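Local structure of glycine oxidase (Bacillus cereus ATCC 14579, 7CYX) at residues Gln248-Ile253 against Ala265-His270; Phe22-Glu25 against Lys29-Ile32; Asn60-Leu65 against Glu314-Gly319; Pro135-Ser140 against Gln240-Pro245. The protein binds FAD and probably catalyses the oxidation of glycine by oxygen to glyoxylate, hydrogen peroxide and ammonium, a step linked to thiamine diphosphate biosynthesis. All coordinates share one frame; numbering follows the deposited sequence.

Interaction 1: residues Gln248-Ile253 against Ala265-His270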
loop_
_atom_site.group_PDB
_atom_site.type_symbol
_atom_site.label_atom_id
_atom_site.label_comp_id
_atom_site.label_asym_id
_atom_site.label_seq_id
_atom_site.Cartn_x
_atom_site.Cartn_y
_atom_site.Cartn_z
ATOM N N GLN A 248 -21.279 -4.827 -14.785
ATOM C CA GLN A 248 -22.613 -5.289 -15.223
ATOM C C GLN A 248 -23.657 -4.277 -14.768
ATOM O O GLN A 248 -24.059 -4.363 -13.614
ATOM C CB GLN A 248 -22.923 -6.670 -14.659
ATOM C CG GLN A 248 -24.108 -7.340 -15.333
ATOM C CD GLN A 248 -24.630 -8.498 -14.527
ATOM O OE1 GLN A 248 -24.949 -8.363 -13.354
ATOM N NE2 GLN A 248 -24.740 -9.652 -15.160
ATOM N N GLU A 249 -24.029 -3.352 -15.652
ATOM C CA GLU A 249 -25.083 -2.347 -15.378
ATOM C C GLU A 249 -24.819 -1.667 -14.034
ATOM O O GLU A 249 -25.715 -1.725 -13.169
ATOM C CB GLU A 249 -26.438 -3.048 -15.327
ATOM C CG GLU A 249 -27.098 -3.240 -16.666
ATOM C CD GLU A 249 -28.605 -3.155 -16.563
ATOM O OE1 GLU A 249 -29.154 -2.098 -16.899
ATOM O OE2 GLU A 249 -29.215 -4.131 -16.120
ATOM N N ARG A 250 -23.605 -1.138 -13.869
ATOM C CA ARG A 250 -23.058 -0.425 -12.678
ATOM C C ARG A 250 -22.515 -1.386 -11.611
ATOM O O ARG A 250 -21.607 -0.981 -10.903
ATOM C CB ARG A 250 -23.937 0.715 -12.151
ATOM C CG ARG A 250 -24.248 1.798 -13.171
ATOM C CD ARG A 250 -25.471 2.591 -12.766
ATOM N NE ARG A 250 -25.458 3.982 -13.186
ATOM C CZ ARG A 250 -25.985 4.977 -12.487
ATOM N NH1 ARG A 250 -26.535 4.736 -11.313
ATOM N NH2 ARG A 250 -25.949 6.212 -12.949
ATOM N N PHE A 251 -23.029 -2.607 -11.520
ATOM C CA PHE A 251 -22.526 -3.572 -10.517
ATOM C C PHE A 251 -21.125 -4.022 -10.924
ATOM O O PHE A 251 -20.869 -4.252 -12.099
ATOM C CB PHE A 251 -23.489 -4.744 -10.391
ATOM C CG PHE A 251 -23.190 -5.695 -9.265
ATOM C CD1 PHE A 251 -23.662 -5.455 -7.994
ATOM C CD2 PHE A 251 -22.457 -6.839 -9.482
ATOM C CE1 PHE A 251 -23.396 -6.332 -6.962
ATOM C CE2 PHE A 251 -22.194 -7.717 -8.451
ATOM C CZ PHE A 251 -22.662 -7.460 -7.193
ATOM N N TYR A 252 -20.232 -4.161 -9.955
ATOM C CA TYR A 252 -18.860 -4.536 -10.342
ATOM C C TYR A 252 -18.215 -5.474 -9.338
ATOM O O TYR A 252 -18.550 -5.480 -8.174
ATOM C CB TYR A 252 -17.987 -3.289 -10.397
ATOM C CG TYR A 252 -18.021 -2.490 -9.127
ATOM C CD1 TYR A 252 -17.237 -2.843 -8.051
ATOM C CD2 TYR A 252 -18.860 -1.407 -8.990
ATOM C CE1 TYR A 252 -17.275 -2.132 -6.872
ATOM C CE2 TYR A 252 -18.907 -0.678 -7.820
ATOM C CZ TYR A 252 -18.113 -1.044 -6.757
ATOM O OH TYR A 252 -18.148 -0.338 -5.601
ATOM N N ILE A 253 -17.298 -6.263 -9.870
ATOM C CA ILE A 253 -16.415 -7.156 -9.089
ATOM C C ILE A 253 -15.028 -6.701 -9.506
ATOM O O ILE A 253 -14.766 -6.671 -10.684
ATOM C CB ILE A 253 -16.639 -8.635 -9.419
ATOM C CG1 ILE A 253 -18.104 -9.034 -9.275
ATOM C CG2 ILE A 253 -15.738 -9.495 -8.561
ATOM C CD1 ILE A 253 -18.326 -10.514 -9.284
ATOM N N ALA A 265 -22.268 -2.022 -6.224
ATOM C CA ALA A 265 -22.552 -1.303 -5.001
ATOM C C ALA A 265 -24.009 -0.826 -5.037
ATOM O O ALA A 265 -24.509 -0.449 -6.104
ATOM C CB ALA A 265 -21.583 -0.151 -4.893
ATOM N N THR A 266 -24.678 -0.845 -3.878
ATOM C CA THR A 266 -26.054 -0.390 -3.778
ATOM C C THR A 266 -26.110 1.123 -3.957
ATOM O O THR A 266 -25.097 1.825 -3.835
ATOM C CB THR A 266 -26.705 -0.692 -2.424
ATOM O OG1 THR A 266 -25.983 -0.011 -1.389
ATOM C CG2 THR A 266 -26.797 -2.173 -2.173
ATOM N N MET A 267 -27.330 1.605 -4.204
ATOM C CA MET A 267 -27.614 3.003 -4.397
ATOM C C MET A 267 -28.755 3.406 -3.443
ATOM O O MET A 267 -29.879 2.915 -3.568
ATOM C CB MET A 267 -28.010 3.260 -5.856
ATOM C CG MET A 267 -27.751 4.691 -6.306
ATOM S SD MET A 267 -28.202 5.026 -8.040
ATOM C CE MET A 267 -29.783 5.852 -7.843
ATOM N N LYS A 268 -28.454 4.290 -2.481
ATOM C CA LYS A 268 -29.443 4.800 -1.519
ATOM C C LYS A 268 -29.330 6.323 -1.403
ATOM O O LYS A 268 -28.625 6.852 -0.554
ATOM C CB LYS A 268 -29.242 4.092 -0.182
ATOM C CG LYS A 268 -29.720 2.640 -0.114
ATOM C CD LYS A 268 -29.779 2.124 1.330
ATOM C CE LYS A 268 -29.646 0.619 1.489
ATOM N NZ LYS A 268 -29.174 0.235 2.853
ATOM N N PRO A 269 -30.072 7.099 -2.222
ATOM C CA PRO A 269 -29.929 8.550 -2.242
ATOM C C PRO A 269 -30.471 9.279 -0.999
ATOM O O PRO A 269 -31.343 8.768 -0.321
ATOM C CB PRO A 269 -30.712 8.961 -3.504
ATOM C CG PRO A 269 -31.703 7.847 -3.744
ATOM C CD PRO A 269 -31.102 6.603 -3.146
ATOM N N HIS A 270 -29.896 10.462 -0.723
ATOM C CA HIS A 270 -30.300 11.396 0.344
ATOM C C HIS A 270 -30.229 10.745 1.731
ATOM O O HIS A 270 -31.193 10.772 2.484
ATOM C CB HIS A 270 -31.676 12.012 0.040
ATOM C CG HIS A 270 -31.638 13.018 -1.065
ATOM N ND1 HIS A 270 -32.114 12.746 -2.347
ATOM C CD2 HIS A 270 -31.174 14.286 -1.086
ATOM C CE1 HIS A 270 -31.937 13.797 -3.109
ATOM N NE2 HIS A 270 -31.344 14.754 -2.362
#

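Interaction 2: residues Phe22-Glu25 against Lys29-Ile32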
loop_
_atom_site.group_PDB
_atom_site.type_symbol
_atom_site.label_atom_id
_atom_site.label_comp_id
_atom_site.label_asym_id
_atom_site.label_seq_id
_atom_site.Cartn_x
_atom_site.Cartn_y
_atom_site.Cartn_z
ATOM N N PHE A 22 -1.469 19.765 -7.038
ATOM C CA PHE A 22 -1.094 20.548 -8.216
ATOM C C PHE A 22 -0.669 21.973 -7.837
ATOM O O PHE A 22 0.277 22.481 -8.436
ATOM C CB PHE A 22 -2.216 20.562 -9.256
ATOM C CG PHE A 22 -2.377 19.250 -9.970
ATOM C CD1 PHE A 22 -1.549 18.914 -11.035
ATOM C CD2 PHE A 22 -3.310 18.318 -9.537
ATOM C CE1 PHE A 22 -1.683 17.691 -11.675
ATOM C CE2 PHE A 22 -3.427 17.086 -10.165
ATOM C CZ PHE A 22 -2.628 16.779 -11.244
ATOM N N LEU A 23 -1.360 22.608 -6.872
ATOM C CA LEU A 23 -1.051 23.991 -6.431
ATOM C C LEU A 23 0.312 24.037 -5.741
ATOM O O LEU A 23 1.176 24.807 -6.141
ATOM C CB LEU A 23 -2.117 24.498 -5.460
ATOM C CG LEU A 23 -3.448 24.958 -6.054
ATOM C CD1 LEU A 23 -4.377 25.408 -4.935
ATOM C CD2 LEU A 23 -3.269 26.075 -7.073
ATOM N N ALA A 24 0.475 23.217 -4.697
ATOM C CA ALA A 24 1.722 23.152 -3.896
ATOM C C ALA A 24 2.920 22.808 -4.787
ATOM O O ALA A 24 4.018 23.297 -4.586
ATOM C CB ALA A 24 1.599 22.125 -2.794
ATOM N N GLU A 25 2.699 21.921 -5.748
ATOM C CA GLU A 25 3.741 21.525 -6.680
ATOM C C GLU A 25 4.296 22.762 -7.405
ATOM O O GLU A 25 5.482 22.820 -7.674
ATOM C CB GLU A 25 3.183 20.524 -7.689
ATOM C CG GLU A 25 4.185 19.469 -8.095
ATOM C CD GLU A 25 3.621 18.445 -9.062
ATOM O OE1 GLU A 25 2.656 18.777 -9.803
ATOM O OE2 GLU A 25 4.143 17.314 -9.064
ATOM N N LYS A 29 1.439 28.332 -1.341
ATOM C CA LYS A 29 1.343 27.918 0.052
ATOM C C LYS A 29 -0.119 27.570 0.362
ATOM O O LYS A 29 -1.013 28.415 0.336
ATOM C CB LYS A 29 1.979 28.971 0.967
ATOM C CG LYS A 29 3.473 29.207 0.729
ATOM C CD LYS A 29 4.222 28.045 0.043
ATOM C CE LYS A 29 5.645 28.372 -0.364
ATOM N NZ LYS A 29 6.623 27.912 0.649
ATOM N N VAL A 30 -0.351 26.279 0.611
ATOM C CA VAL A 30 -1.686 25.717 0.590
ATOM C C VAL A 30 -1.948 25.037 1.933
ATOM O O VAL A 30 -1.014 24.548 2.595
ATOM C CB VAL A 30 -1.912 24.757 -0.593
ATOM C CG1 VAL A 30 -1.843 25.471 -1.927
ATOM C CG2 VAL A 30 -0.964 23.584 -0.590
ATOM N N ALA A 31 -3.222 25.076 2.335
ATOM C CA ALA A 31 -3.695 24.418 3.523
ATOM C C ALA A 31 -4.937 23.592 3.176
ATOM O O ALA A 31 -5.834 24.078 2.509
ATOM C CB ALA A 31 -3.985 25.440 4.587
ATOM N N ILE A 32 -4.949 22.328 3.604
ATOM C CA ILE A 32 -6.128 21.480 3.550
ATOM C C ILE A 32 -6.771 21.505 4.944
ATOM O O ILE A 32 -6.057 21.286 5.952
ATOM C CB ILE A 32 -5.760 20.051 3.101
ATOM C CG1 ILE A 32 -5.109 20.031 1.714
ATOM C CG2 ILE A 32 -6.969 19.132 3.158
ATOM C CD1 ILE A 32 -4.510 18.698 1.347
#

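Interaction 3: residues Asn60-Leu65 against Glu314-Gly319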
loop_
_atom_site.group_PDB
_atom_site.type_symbol
_atom_site.label_atom_id
_atom_site.label_comp_id
_atom_site.label_asym_id
_atom_site.label_seq_id
_atom_site.Cartn_x
_atom_site.Cartn_y
_atom_site.Cartn_z
ATOM N N ASN A 60 -21.088 13.090 -23.433
ATOM C CA ASN A 60 -21.354 14.476 -22.913
ATOM C C ASN A 60 -20.015 15.208 -22.766
ATOM O O ASN A 60 -18.974 14.645 -23.095
ATOM C CB ASN A 60 -22.216 14.469 -21.642
ATOM C CG ASN A 60 -21.585 13.762 -20.462
ATOM O OD1 ASN A 60 -21.209 14.413 -19.494
ATOM N ND2 ASN A 60 -21.485 12.441 -20.516
ATOM N N PRO A 61 -19.969 16.494 -22.341
ATOM C CA PRO A 61 -18.689 17.186 -22.145
ATOM C C PRO A 61 -17.791 16.621 -21.026
ATOM O O PRO A 61 -16.624 17.002 -20.942
ATOM C CB PRO A 61 -19.083 18.629 -21.790
ATOM C CG PRO A 61 -20.512 18.764 -22.283
ATOM C CD PRO A 61 -21.117 17.385 -22.115
ATOM N N LEU A 62 -18.328 15.740 -20.174
ATOM C CA LEU A 62 -17.517 15.024 -19.183
ATOM C C LEU A 62 -16.651 13.969 -19.878
ATOM O O LEU A 62 -15.483 13.823 -19.539
ATOM C CB LEU A 62 -18.401 14.363 -18.117
ATOM C CG LEU A 62 -18.930 15.273 -17.010
ATOM C CD1 LEU A 62 -19.514 14.447 -15.873
ATOM C CD2 LEU A 62 -17.836 16.191 -16.481
ATOM N N PHE A 63 -17.233 13.237 -20.834
ATOM C CA PHE A 63 -16.538 12.151 -21.544
ATOM C C PHE A 63 -15.136 12.603 -21.968
ATOM O O PHE A 63 -14.175 11.847 -21.826
ATOM C CB PHE A 63 -17.323 11.694 -22.776
ATOM C CG PHE A 63 -16.899 10.350 -23.314
ATOM C CD1 PHE A 63 -17.174 9.188 -22.608
ATOM C CD2 PHE A 63 -16.222 10.245 -24.521
ATOM C CE1 PHE A 63 -16.783 7.950 -23.096
ATOM C CE2 PHE A 63 -15.831 9.006 -25.006
ATOM C CZ PHE A 63 -16.112 7.860 -24.295
ATOM N N GLU A 64 -15.042 13.841 -22.468
ATOM C CA GLU A 64 -13.805 14.384 -23.008
ATOM C C GLU A 64 -12.860 14.783 -21.870
ATOM O O GLU A 64 -11.654 14.619 -21.994
ATOM C CB GLU A 64 -14.088 15.578 -23.922
ATOM C CG GLU A 64 -13.245 15.568 -25.188
ATOM C CD GLU A 64 -13.316 14.261 -25.968
ATOM O OE1 GLU A 64 -12.243 13.686 -26.241
ATOM O OE2 GLU A 64 -14.445 13.805 -26.287
ATOM N N LEU A 65 -13.425 15.321 -20.784
ATOM C CA LEU A 65 -12.675 15.652 -19.569
ATOM C C LEU A 65 -12.118 14.352 -18.965
ATOM O O LEU A 65 -10.977 14.291 -18.578
ATOM C CB LEU A 65 -13.606 16.394 -18.598
ATOM C CG LEU A 65 -13.049 17.650 -17.917
ATOM C CD1 LEU A 65 -12.145 18.460 -18.838
ATOM C CD2 LEU A 65 -14.186 18.530 -17.410
ATOM N N GLU A 314 -26.353 18.009 -11.662
ATOM C CA GLU A 314 -25.954 16.710 -12.278
ATOM C C GLU A 314 -24.586 16.759 -12.966
ATOM O O GLU A 314 -24.346 15.969 -13.871
ATOM C CB GLU A 314 -27.009 16.226 -13.259
ATOM C CG GLU A 314 -28.247 15.702 -12.591
ATOM C CD GLU A 314 -29.154 15.078 -13.622
ATOM O OE1 GLU A 314 -29.569 15.794 -14.536
ATOM O OE2 GLU A 314 -29.403 13.879 -13.518
ATOM N N ALA A 315 -23.718 17.635 -12.495
ATOM C CA ALA A 315 -22.361 17.821 -13.020
ATOM C C ALA A 315 -21.592 18.534 -11.924
ATOM O O ALA A 315 -22.166 19.374 -11.276
ATOM C CB ALA A 315 -22.421 18.648 -14.265
ATOM N N PRO A 316 -20.304 18.248 -11.709
ATOM C CA PRO A 316 -19.576 18.904 -10.651
ATOM C C PRO A 316 -19.403 20.403 -10.907
ATOM O O PRO A 316 -19.326 20.810 -12.027
ATOM C CB PRO A 316 -18.206 18.225 -10.728
ATOM C CG PRO A 316 -18.103 17.771 -12.150
ATOM C CD PRO A 316 -19.499 17.331 -12.493
ATOM N N TYR A 317 -19.369 21.172 -9.830
ATOM C CA TYR A 317 -19.121 22.619 -9.946
ATOM C C TYR A 317 -17.617 22.808 -9.842
ATOM O O TYR A 317 -17.052 22.460 -8.832
ATOM C CB TYR A 317 -19.806 23.374 -8.818
ATOM C CG TYR A 317 -21.221 22.959 -8.537
ATOM C CD1 TYR A 317 -21.486 21.959 -7.635
ATOM C CD2 TYR A 317 -22.290 23.582 -9.149
ATOM C CE1 TYR A 317 -22.778 21.580 -7.352
ATOM C CE2 TYR A 317 -23.592 23.209 -8.884
ATOM C CZ TYR A 317 -23.836 22.208 -7.972
ATOM O OH TYR A 317 -25.096 21.814 -7.662
ATOM N N MET A 318 -17.002 23.275 -10.917
ATOM C CA MET A 318 -15.544 23.521 -10.972
ATOM C C MET A 318 -15.343 24.940 -11.494
ATOM O O MET A 318 -15.441 25.134 -12.700
ATOM C CB MET A 318 -14.889 22.533 -11.930
ATOM C CG MET A 318 -15.367 21.127 -11.742
ATOM S SD MET A 318 -14.019 19.979 -11.895
ATOM C CE MET A 318 -14.271 19.426 -13.574
ATOM N N GLY A 319 -15.059 25.886 -10.606
ATOM C CA GLY A 319 -14.970 27.266 -11.050
ATOM C C GLY A 319 -14.820 28.300 -9.954
ATOM O O GLY A 319 -14.813 28.002 -8.763
#

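Interaction 4: residues Pro135-Ser140 against Gln240-Pro245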
loop_
_atom_site.group_PDB
_atom_site.type_symbol
_atom_site.label_atom_id
_atom_site.label_comp_id
_atom_site.label_asym_id
_atom_site.label_seq_id
_atom_site.Cartn_x
_atom_site.Cartn_y
_atom_site.Cartn_z
ATOM N N PRO A 135 -11.372 -17.688 -16.499
ATOM C CA PRO A 135 -12.042 -18.984 -16.400
ATOM C C PRO A 135 -13.001 -19.163 -15.213
ATOM O O PRO A 135 -13.880 -20.031 -15.276
ATOM C CB PRO A 135 -10.882 -19.993 -16.321
ATOM C CG PRO A 135 -9.711 -19.198 -15.769
ATOM C CD PRO A 135 -9.920 -17.778 -16.257
ATOM N N TYR A 136 -12.874 -18.353 -14.158
ATOM C CA TYR A 136 -13.781 -18.546 -13.010
ATOM C C TYR A 136 -15.149 -17.913 -13.294
ATOM O O TYR A 136 -16.075 -18.052 -12.494
ATOM C CB TYR A 136 -13.152 -18.054 -11.709
ATOM C CG TYR A 136 -12.036 -18.925 -11.184
ATOM C CD1 TYR A 136 -12.298 -20.002 -10.353
ATOM C CD2 TYR A 136 -10.716 -18.657 -11.505
ATOM C CE1 TYR A 136 -11.277 -20.780 -9.841
ATOM C CE2 TYR A 136 -9.683 -19.442 -11.026
ATOM C CZ TYR A 136 -9.966 -20.513 -10.193
ATOM O OH TYR A 136 -8.947 -21.287 -9.707
ATOM N N LEU A 137 -15.297 -17.262 -14.451
ATOM C CA LEU A 137 -16.526 -16.561 -14.731
ATOM C C LEU A 137 -17.604 -17.581 -15.100
ATOM O O LEU A 137 -17.312 -18.623 -15.663
ATOM C CB LEU A 137 -16.315 -15.503 -15.815
ATOM C CG LEU A 137 -15.831 -14.148 -15.303
ATOM C CD1 LEU A 137 -15.374 -13.233 -16.435
ATOM C CD2 LEU A 137 -16.910 -13.454 -14.492
ATOM N N SER A 138 -18.836 -17.259 -14.689
ATOM C CA SER A 138 -20.040 -18.085 -14.812
ATOM C C SER A 138 -20.252 -18.540 -16.255
ATOM O O SER A 138 -20.024 -17.773 -17.176
ATOM C CB SER A 138 -21.243 -17.302 -14.340
ATOM O OG SER A 138 -22.470 -17.918 -14.725
ATOM N N GLU A 139 -20.779 -19.759 -16.407
ATOM C CA GLU A 139 -21.301 -20.250 -17.683
ATOM C C GLU A 139 -22.507 -19.407 -18.134
ATOM O O GLU A 139 -22.871 -19.453 -19.306
ATOM C CB GLU A 139 -21.648 -21.740 -17.588
ATOM C CG GLU A 139 -20.424 -22.643 -17.478
ATOM C CD GLU A 139 -19.602 -22.816 -18.755
ATOM O OE1 GLU A 139 -18.625 -23.584 -18.726
ATOM O OE2 GLU A 139 -19.945 -22.200 -19.794
ATOM N N SER A 140 -23.119 -18.619 -17.236
ATOM C CA SER A 140 -24.304 -17.813 -17.617
ATOM C C SER A 140 -23.936 -16.639 -18.538
ATOM O O SER A 140 -24.811 -16.077 -19.185
ATOM C CB SER A 140 -25.053 -17.317 -16.410
ATOM O OG SER A 140 -24.404 -16.203 -15.811
ATOM N N GLN A 240 -6.587 -17.102 -8.224
ATOM C CA GLN A 240 -6.515 -16.041 -9.222
ATOM C C GLN A 240 -7.889 -15.888 -9.883
ATOM O O GLN A 240 -8.099 -16.318 -11.008
ATOM C CB GLN A 240 -5.464 -16.398 -10.279
ATOM C CG GLN A 240 -4.075 -15.826 -10.006
ATOM C CD GLN A 240 -3.594 -14.985 -11.168
ATOM O OE1 GLN A 240 -3.581 -15.415 -12.325
ATOM N NE2 GLN A 240 -3.214 -13.754 -10.874
ATOM N N LEU A 241 -8.829 -15.271 -9.170
ATOM C CA LEU A 241 -10.267 -15.396 -9.505
ATOM C C LEU A 241 -10.642 -14.516 -10.707
ATOM O O LEU A 241 -11.470 -14.911 -11.502
ATOM C CB LEU A 241 -11.119 -15.051 -8.274
ATOM C CG LEU A 241 -11.379 -16.191 -7.290
ATOM C CD1 LEU A 241 -12.394 -15.774 -6.241
ATOM C CD2 LEU A 241 -11.844 -17.457 -8.004
ATOM N N LEU A 242 -10.071 -13.307 -10.759
ATOM C CA LEU A 242 -10.224 -12.321 -11.823
ATOM C C LEU A 242 -8.867 -11.659 -12.011
ATOM O O LEU A 242 -8.224 -11.328 -11.020
ATOM C CB LEU A 242 -11.207 -11.222 -11.410
ATOM C CG LEU A 242 -12.659 -11.357 -11.848
ATOM C CD1 LEU A 242 -13.429 -10.113 -11.430
ATOM C CD2 LEU A 242 -12.768 -11.573 -13.348
ATOM N N LYS A 243 -8.496 -11.422 -13.268
ATOM C CA LYS A 243 -7.313 -10.646 -13.637
ATOM C C LYS A 243 -7.725 -9.171 -13.726
ATOM O O LYS A 243 -7.016 -8.282 -13.283
ATOM C CB LYS A 243 -6.752 -11.166 -14.974
ATOM C CG LYS A 243 -5.259 -11.485 -15.013
ATOM C CD LYS A 243 -4.751 -11.949 -16.384
ATOM C CE LYS A 243 -4.231 -10.824 -17.272
ATOM N NZ LYS A 243 -2.819 -10.463 -16.978
ATOM N N ALA A 244 -8.891 -8.931 -14.338
ATOM C CA ALA A 244 -9.395 -7.592 -14.628
ATOM C C ALA A 244 -10.783 -7.409 -14.019
ATOM O O ALA A 244 -11.535 -8.364 -13.849
ATOM C CB ALA A 244 -9.442 -7.385 -16.124
ATOM N N PRO A 245 -11.208 -6.161 -13.757
ATOM C CA PRO A 245 -12.537 -5.922 -13.200
ATOM C C PRO A 245 -13.633 -6.357 -14.187
ATOM O O PRO A 245 -13.423 -6.336 -15.393
ATOM C CB PRO A 245 -12.576 -4.405 -12.984
ATOM C CG PRO A 245 -11.130 -3.954 -13.077
ATOM C CD PRO A 245 -10.486 -4.917 -14.050
#

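Interaction 1: residues Gln248-Ile253 against Ala265-His270
Tyr252 and Ala265 face each other across the beta hairpin of strands 251-256 and 260-269, in the large mixed sheet of this FAD-dependent oxidase, and both border the flavin pocket. The tyrosine reaches over with its hydroxyl end: OH lies 3.5 Å from Ala265 CB, and CE2 stands 4.0 Å from the same methyl. What puts it there is the first torsion, chi1 54°, which holds CG between the backbone N and the carbonyl carbon and swings the ring across to the partner strand. Phe251 departs the other way, with CG anti to its backbone N (chi1 -172°), and meets Ala265 more loosely, CD1 lying 4.1 Å from Ala265 N. Ala265, which follows a cis peptide bond, is thus touched by two aromatic side chains that leave their strand in different directions. The backbones draw nearest at this level, with the CA atoms of Phe251 and Ala265 6.0 Å apart.

Gln248 to Phe251 form a type I' turn that joins strand 246-248 to strand 251-256, closed by Phe251 N to Gln248 O at 2.9 Å and by Gln248 N to Phe251 O at 2.8 Å. Around the contact, Tyr252 also packs on Ala47, itself an FAD-binding residue, and Tyr252 and Ala265 both touch the FAD. Thr266 and Lys268 are both tied to Glu231 on strand 225-236. Arg250 leaves the turn on the exposed side and slants past Met267, where the sulfur SD sits at the edge of the guanidinium, in its plane, 3.7 Å from NH1.

Interaction 2: residues Phe22-Glu25 against Lys29-Ile32
Helix 14-25 and strand 30-33 draw closest at Ala24 and Val30, whose CA atoms are 6.2 Å apart, near the end of the helix and a short loop before the strand. Val30 carries the contact from the strand side by splitting its two methyl groups between neighbouring residues of the helix. CG1 goes to Leu23, lying 3.7 Å from CB and 3.9 Å from CD1, so this one methyl touches the leucine both at its root and at one branch end. CG2 goes to Ala24 and stops 3.7 Å from CB. This division follows from the valine torsion: with chi1 -65°, CG1 is anti to the carbonyl carbon while CG2 sits between the backbone N and that carbon. The branched end of Val30 therefore straddles the helix surface, touching a long side chain with one arm and a short one with the other. All three residues are buried, and what joins them is apolar packing.

The two segments belong to the first beta-alpha-beta unit of a Rossmann-type dinucleotide-binding fold, in which strand 5-10 leads into the helix and strand 30-33 follows it. Leu23 also rests on Val7 of strand 5-10 and on Ala349 and Ile352 of helix 341-352. On the other flank of strand 30-33, Val30 and Ile32 bond through their backbones to Asp172, which begins the outermost strand, 172-174.

Interaction 3: residues Asn60-Leu65 against Glu314-Gly319
The start of helix 61-70 packs here against the edge of the six-stranded Rossmann-type sheet, at strand 317-318 and the loop that leads into it. Two leucines one helical turn apart supply the contact. Leu65 and Met318 meet tip to tip, CD2 of the leucine lying 3.9 Å from the methionine CE. The methionine chain bends at its second and third torsions (chi2 -140°, chi3 -100°) to bring that terminal methyl round to the helix. Leu62 makes the looser touch, with CD1 4.4 Å from CD of the Pro316 ring.

Asn60 fixes how the helix begins: as its N-cap, it accepts the Leu62 N-H on OD1 at 3.2 Å, and the donor stands well above the plane of the amide carbonyl. The same residue that packs on Pro316 is therefore held through its backbone. Leu364 of helix 360-365 lies against both Leu62 and Met318, while Ile343 and Met348, both of helix 341-352, touch Leu65 and Met318 respectively. Methyl and methylene groups make up both meetings, so helix and strand are joined here by dispersion and the exclusion of water, while the Asn60 cap bond lies within the helix segment.

Interaction 4: residues Pro135-Ser140 against Gln240-Pro245
The ring of Tyr136 has Leu241 CD2 over one face, 3.6 Å from the ring centroid and 18° off the normal, a CH-pi contact displaced toward the rim. The methyl is nearest to CG and CD1, while Gln240 O comes obliquely to the CD2-CE2 flank, on the same side of the ring plane, 3.5 Å from CE2. Leu241 O stands close to the root of the same side chain, 3.6 Å from Tyr136 CB. With CG anti to the carbonyl carbon (chi1 -72°), the tyrosine is set against both backbone and side chain of the 240-241 region, and it crosses Leu241 at about a right angle. Farther along, Leu137 CD1 and Leu242 CD2 touch more loosely at 4.4 Å.

Ser138 makes an ST turn in the loop before strand 143-147, OG accepting the Ser140 N-H at 2.7 Å. The loop 240-245 links strands 225-236 and 246-248 of the large mixed sheet, and the loop 135-140 follows helix 127-133. Glu134, just after that helix, accepts from the backbone N of Lys243 and Ala244 and so ties the loops together again. Gln240 lies at the dimer boundary, packing on Ile168 of the second subunit, while Leu242 also packs on Ile253 of strand 251-256.

Along the chain interaction 2 comes first and closes before the others begin. Interaction 3 then spans the longest interval, from 60-65 to 314-319, and within it interaction 4 closes before interaction 1 opens. Interactions 2 and 3 both reach the six-stranded Rossmann-type sheet, their centres 23 Å apart. Interactions 1 and 4 belong to the region of the eight-stranded sheet and touch directly, Ile253 CG2 lying 3.7 Å from Leu242 CD1. Interactions 1 and 2 lie on opposite sides of the chain's centre, 34 Å between their centres. The Rossmann-type sheet thus carries interactions 2 and 3, while interaction 1, on the eight-stranded sheet, borders the FAD, and interaction 4 extends outward to the second subunit.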